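NAD-dependent epimerase/dehydratase (Veillonella parvula, PDB 4HNH) binds NADP in a Rossmann-type domain and is probably an epimerase or dehydratase of the NAD(P)-dependent epimerase/dehydratase family. Local coordinates at residues W156-P161 with D177-R182. Residues are numbered along the deposited sequence; the frame is centred on the assembly and turned at random.
Sequences WLYNDP and DAQVSR. With NAP (NADP nicotinamide-adenine-dinucleotide phosphate), chain C.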
ATOM      1  N   TRP A 156      12.331  -2.847  -4.164  1.00  9.68           N
ATOM      2  CA  TRP A 156      12.983  -2.670  -2.870  1.00 10.73           C
ATOM      3  C   TRP A 156      12.926  -1.228  -2.359  1.00 11.89           C
ATOM      4  O   TRP A 156      13.181  -0.280  -3.100  1.00 14.55           O
ATOM      5  CB  TRP A 156      14.430  -3.151  -2.925  1.00 11.23           C
ATOM      6  CG  TRP A 156      14.553  -4.628  -3.049  1.00  9.46           C
ATOM      7  CD1 TRP A 156      14.661  -5.363  -4.207  1.00 10.94           C
ATOM      8  CD2 TRP A 156      14.589  -5.571  -1.973  1.00 10.58           C
ATOM      9  NE1 TRP A 156      14.769  -6.700  -3.908  1.00 11.86           N
ATOM     10  CE2 TRP A 156      14.728  -6.856  -2.545  1.00 12.27           C
ATOM     11  CE3 TRP A 156      14.541  -5.452  -0.583  1.00 12.62           C
ATOM     12  CZ2 TRP A 156      14.805  -8.020  -1.766  1.00 12.51           C
ATOM     13  CZ3 TRP A 156      14.611  -6.597   0.186  1.00 14.66           C
ATOM     14  CH2 TRP A 156      14.748  -7.864  -0.403  1.00 15.41           C
ATOM     15  N   LEU A 157      12.601  -1.074  -1.078  1.00 11.26           N
ATOM     16  CA  LEU A 157      12.346   0.245  -0.511  1.00 11.33           C
ATOM     17  C   LEU A 157      13.524   0.845   0.242  1.00 14.58           C
ATOM     18  O   LEU A 157      14.298   0.131   0.896  1.00 14.40           O
ATOM     19  CB  LEU A 157      11.151   0.187   0.454  1.00 12.86           C
ATOM     20  CG  LEU A 157       9.811  -0.233  -0.151  1.00  9.55           C
ATOM     21  CD1 LEU A 157       8.759  -0.448   0.950  1.00 14.27           C
ATOM     22  CD2 LEU A 157       9.327   0.785  -1.155  1.00 11.81           C
ATOM     23  N   TYR A 158      13.612   2.171   0.196  1.00 11.63           N
ATOM     24  CA  TYR A 158      14.544   2.920   1.033  1.00 12.62           C
ATOM     25  C   TYR A 158      13.959   4.320   1.240  1.00 16.16           C
ATOM     26  O   TYR A 158      12.949   4.672   0.623  1.00 15.60           O
ATOM     27  CB  TYR A 158      15.945   2.969   0.401  1.00 12.48           C
ATOM     28  CG  TYR A 158      16.064   3.840  -0.825  1.00 16.55           C
ATOM     29  CD1 TYR A 158      16.746   5.050  -0.771  1.00 19.72           C
ATOM     30  CD2 TYR A 158      15.499   3.459  -2.027  1.00 13.67           C
ATOM     31  CE1 TYR A 158      16.856   5.855  -1.886  1.00 17.70           C
ATOM     32  CE2 TYR A 158      15.594   4.252  -3.146  1.00 13.45           C
ATOM     33  CZ  TYR A 158      16.290   5.444  -3.076  1.00 16.64           C
ATOM     34  OH  TYR A 158      16.398   6.247  -4.183  1.00 21.28           O
ATOM     35  N   ASN A 159      14.576   5.108   2.114  1.00 14.37           N
ATOM     36  CA  ASN A 159      14.069   6.443   2.407  1.00 17.49           C
ATOM     37  C   ASN A 159      15.002   7.518   1.875  1.00 23.98           C
ATOM     38  O   ASN A 159      16.203   7.497   2.152  1.00 21.84           O
ATOM     39  CB  ASN A 159      13.896   6.622   3.915  1.00 18.45           C
ATOM     40  CG  ASN A 159      12.901   5.651   4.503  1.00 22.59           C
ATOM     41  OD1 ASN A 159      11.901   5.310   3.872  1.00 20.49           O
ATOM     42  ND2 ASN A 159      13.177   5.184   5.719  1.00 25.06           N
ATOM     43  N   ASP A 160      14.443   8.444   1.103  1.00 18.21           N
ATOM     44  CA  ASP A 160      15.162   9.631   0.669  1.00 19.83           C
ATOM     45  C   ASP A 160      14.177  10.678   0.153  1.00 23.92           C
ATOM     46  O   ASP A 160      13.669  10.554  -0.957  1.00 22.89           O
ATOM     47  CB  ASP A 160      16.161   9.287  -0.433  1.00 22.82           C
ATOM     48  CG  ASP A 160      17.037  10.470  -0.804  1.00 25.70           C
ATOM     49  OD1 ASP A 160      18.084  10.258  -1.446  1.00 26.96           O
ATOM     50  OD2 ASP A 160      16.681  11.613  -0.432  1.00 28.86           O
ATOM     51  N   PRO A 161      13.925  11.720   0.956  1.00 23.03           N
ATOM     52  CA  PRO A 161      13.026  12.841   0.643  1.00 30.51           C
ATOM     53  C   PRO A 161      13.397  13.564  -0.656  1.00 32.10           C
ATOM     54  O   PRO A 161      12.542  14.219  -1.260  1.00 29.14           O
ATOM     55  CB  PRO A 161      13.234  13.794   1.824  1.00 36.60           C
ATOM     56  CG  PRO A 161      13.729  12.938   2.930  1.00 33.25           C
ATOM     57  CD  PRO A 161      14.556  11.870   2.279  1.00 25.94           C
ATOM     58  N   ASP A 177      13.481  -1.893 -12.485  1.00 14.02           N
ATOM     59  CA  ASP A 177      13.906  -1.011 -11.389  1.00 12.47           C
ATOM     60  C   ASP A 177      14.145  -1.785 -10.097  1.00 10.75           C
ATOM     61  O   ASP A 177      13.248  -2.463  -9.599  1.00 13.33           O
ATOM     62  CB  ASP A 177      12.881   0.112 -11.148  1.00 12.51           C
ATOM     63  CG  ASP A 177      12.672   0.998 -12.363  1.00 12.80           C
ATOM     64  OD1 ASP A 177      13.567   1.086 -13.231  1.00 13.10           O
ATOM     65  OD2 ASP A 177      11.617   1.658 -12.419  1.00 12.77           O
ATOM     66  N   ALA A 178      15.362  -1.680  -9.567  1.00 11.20           N
ATOM     67  CA  ALA A 178      15.775  -2.468  -8.412  1.00  9.86           C
ATOM     68  C   ALA A 178      15.380  -1.840  -7.087  1.00  9.99           C
ATOM     69  O   ALA A 178      15.549  -2.448  -6.036  1.00 12.33           O
ATOM     70  CB  ALA A 178      17.288  -2.677  -8.441  1.00 10.35           C
ATOM     71  N   GLN A 179      14.876  -0.617  -7.132  1.00  9.81           N
ATOM     72  CA  GLN A 179      14.569   0.092  -5.900  1.00 13.02           C
ATOM     73  C   GLN A 179      13.635   1.267  -6.155  1.00 15.25           C
ATOM     74  O   GLN A 179      13.457   1.699  -7.303  1.00 11.07           O
ATOM     75  CB  GLN A 179      15.857   0.582  -5.247  1.00 13.12           C
ATOM     76  CG  GLN A 179      16.539   1.689  -6.061  1.00 10.71           C
ATOM     77  CD  GLN A 179      17.817   2.161  -5.418  1.00 19.44           C
ATOM     78  OE1 GLN A 179      18.566   1.366  -4.875  1.00 18.78           O
ATOM     79  NE2 GLN A 179      18.073   3.467  -5.476  1.00 22.16           N
ATOM     80  N   VAL A 180      13.031   1.770  -5.078  1.00 12.99           N
ATOM     81  CA  VAL A 180      12.207   2.974  -5.130  1.00 11.70           C
ATOM     82  C   VAL A 180      12.119   3.551  -3.718  1.00 11.79           C
ATOM     83  O   VAL A 180      12.105   2.798  -2.754  1.00 12.86           O
ATOM     84  CB  VAL A 180      10.797   2.663  -5.696  1.00 12.15           C
ATOM     85  CG1 VAL A 180      10.018   1.747  -4.747  1.00 13.20           C
ATOM     86  CG2 VAL A 180      10.037   3.962  -5.991  1.00 12.23           C
ATOM     87  N   SER A 181      12.093   4.873  -3.585  1.00 10.95           N
ATOM     88  CA  SER A 181      12.044   5.451  -2.236  1.00 10.45           C
ATOM     89  C   SER A 181      10.606   5.373  -1.718  1.00 15.02           C
ATOM     90  O   SER A 181       9.652   5.377  -2.490  1.00 14.10           O
ATOM     91  CB  SER A 181      12.535   6.902  -2.218  1.00 15.13           C
ATOM     92  OG  SER A 181      11.584   7.751  -2.837  1.00 13.85           O
ATOM     93  N   ARG A 182      10.444   5.317  -0.404  1.00 13.92           N
ATOM     94  CA  ARG A 182       9.095   5.318   0.150  1.00 13.57           C
ATOM     95  C   ARG A 182       8.376   6.636  -0.175  1.00 12.52           C
ATOM     96  O   ARG A 182       7.159   6.651  -0.357  1.00 13.28           O
ATOM     97  CB  ARG A 182       9.131   5.059   1.658  1.00 15.66           C
ATOM     98  CG  ARG A 182       9.522   3.620   1.975  1.00 13.68           C
ATOM     99  CD  ARG A 182       9.419   3.350   3.453  1.00 15.95           C
ATOM    100  NE  ARG A 182       9.768   1.969   3.743  1.00 14.17           N
ATOM    101  CZ  ARG A 182      11.020   1.559   3.941  1.00 14.92           C
ATOM    102  NH1 ARG A 182      12.028   2.421   3.868  1.00 16.47           N
ATOM    103  NH2 ARG A 182      11.266   0.278   4.201  1.00 17.94           N
TER
HETATM  104  PA  NAP C 301       5.972  -1.614   7.107  1.00 19.26           P
HETATM  105  O1A NAP C 301       6.776  -0.535   7.752  1.00 18.89           O
HETATM  106  O2A NAP C 301       6.388  -2.890   7.774  1.00 20.30           O
HETATM  107  O5B NAP C 301       4.439  -1.375   7.341  1.00 20.32           O
HETATM  108  C5B NAP C 301       3.543  -2.450   7.353  1.00 18.61           C
HETATM  109  C4B NAP C 301       2.556  -2.241   8.432  1.00 13.96           C
HETATM  110  O4B NAP C 301       1.490  -3.189   8.312  1.00 18.46           O
HETATM  111  C3B NAP C 301       3.187  -2.407   9.790  1.00 18.04           C
HETATM  112  O3B NAP C 301       3.132  -1.225  10.499  1.00 19.65           O
HETATM  113  C2B NAP C 301       2.373  -3.491  10.414  1.00 18.74           C
HETATM  114  O2B NAP C 301       2.046  -3.259  11.772  1.00 18.18           O
HETATM  115  C1B NAP C 301       1.108  -3.469   9.606  1.00 21.70           C
HETATM  116  N9A NAP C 301       0.477  -4.754   9.716  1.00 20.40           N
HETATM  117  C8A NAP C 301       0.809  -5.933   9.029  1.00 18.84           C
HETATM  118  N7A NAP C 301       0.008  -6.913   9.451  1.00 19.62           N
HETATM  119  C5A NAP C 301      -0.872  -6.408  10.434  1.00 18.31           C
HETATM  120  C6A NAP C 301      -1.928  -6.967  11.227  1.00 18.35           C
HETATM  121  N6A NAP C 301      -2.270  -8.313  11.110  1.00 24.52           N
HETATM  122  N1A NAP C 301      -2.564  -6.169  12.097  1.00 18.94           N
HETATM  123  C2A NAP C 301      -2.256  -4.882  12.215  1.00 18.76           C
HETATM  124  N3A NAP C 301      -1.275  -4.307  11.494  1.00 19.66           N
HETATM  125  C4A NAP C 301      -0.579  -5.029  10.615  1.00 18.19           C
HETATM  126  O3  NAP C 301       6.252  -1.749   5.554  1.00 18.29           O
HETATM  127  PN  NAP C 301       6.415  -0.556   4.496  1.00 20.02           P
HETATM  128  O1N NAP C 301       7.819  -0.059   4.386  1.00 19.97           O
HETATM  129  O2N NAP C 301       5.622   0.673   4.795  1.00 24.37           O
HETATM  130  O5D NAP C 301       6.011  -1.209   3.109  1.00 16.83           O
HETATM  131  C5D NAP C 301       4.652  -1.554   2.879  1.00 18.03           C
HETATM  132  C4D NAP C 301       4.495  -3.056   2.567  1.00 20.53           C
HETATM  133  O4D NAP C 301       5.182  -3.440   1.415  1.00 21.80           O
HETATM  134  C3D NAP C 301       4.933  -3.995   3.666  1.00 17.69           C
HETATM  135  O3D NAP C 301       4.087  -5.067   3.672  1.00 19.06           O
HETATM  136  C2D NAP C 301       6.306  -4.376   3.229  1.00 18.74           C
HETATM  137  O2D NAP C 301       6.699  -5.577   3.782  1.00 21.55           O
HETATM  138  C1D NAP C 301       6.073  -4.476   1.768  1.00 19.40           C
HETATM  139  N1N NAP C 301       7.279  -4.308   0.916  1.00 20.40           N
HETATM  140  C2N NAP C 301       8.525  -4.105   1.484  1.00 19.12           C
HETATM  141  C3N NAP C 301       9.647  -3.934   0.676  1.00 20.32           C
HETATM  142  C7N NAP C 301      10.966  -3.717   1.277  1.00 27.11           C
HETATM  143  O7N NAP C 301      11.904  -3.400   0.583  1.00 20.68           O
HETATM  144  N7N NAP C 301      11.147  -3.861   2.699  1.00 38.72           N
HETATM  145  C4N NAP C 301       9.477  -3.953  -0.751  1.00 20.78           C
HETATM  146  C5N NAP C 301       8.140  -4.167  -1.291  1.00 26.25           C
HETATM  147  C6N NAP C 301       7.091  -4.329  -0.447  1.00 22.98           C
HETATM  148  P2B NAP C 301       3.018  -3.502  13.000  1.00 23.60           P
HETATM  149  O1X NAP C 301       3.697  -4.860  13.072  1.00 27.48           O
HETATM  150  O2X NAP C 301       4.160  -2.495  12.958  1.00 25.51           O
HETATM  151  O3X NAP C 301       2.266  -3.326  14.313  1.00 26.40           O
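L157 and Y158 pair in parallel with V180 and S181, putting the short strand 180-181 beside the end of strand 148-158 in the NADP-binding Rossmann fold. V180 N gives a 2.9 Å hydrogen bond to W156 O, and R182 N one of 2.8 Å to Y158 O; between them Y158 N reaches V180 O only weakly, at 3.4 Å. L157 N hydrogen-bonds the carboxamide oxygen O7N of NADP at 2.9 Å, while the branched L157 side chain packs beside V180 and against the nicotinamide ring. On the other face, S181 CB makes a CH-pi contact with the Y158 ring, whose hydroxyl hydrogen-bonds E210 OE1. Serine suits the N-cap of helix 182-193 because its short side chain brings OG to A184 N; OG also hydrogen-bonds K163 O. The buried Q179 amide is satisfied at both ends, OE1 by S219 N and F220 N, NE2 by H221 O. R182 lays its guanidinium over L157 CB and uses two edge donors: NE to pyrophosphate oxygen O1N of NADP (2.9 Å, 164°) and NH1 to N159 OD1. A leucine in its place would probably leave both oxygens without these donors. N159 OD1 receives NH1 at 2.9 Å from 52° above its carbonyl plane, while N159 ND2 bonds Q16 OE1.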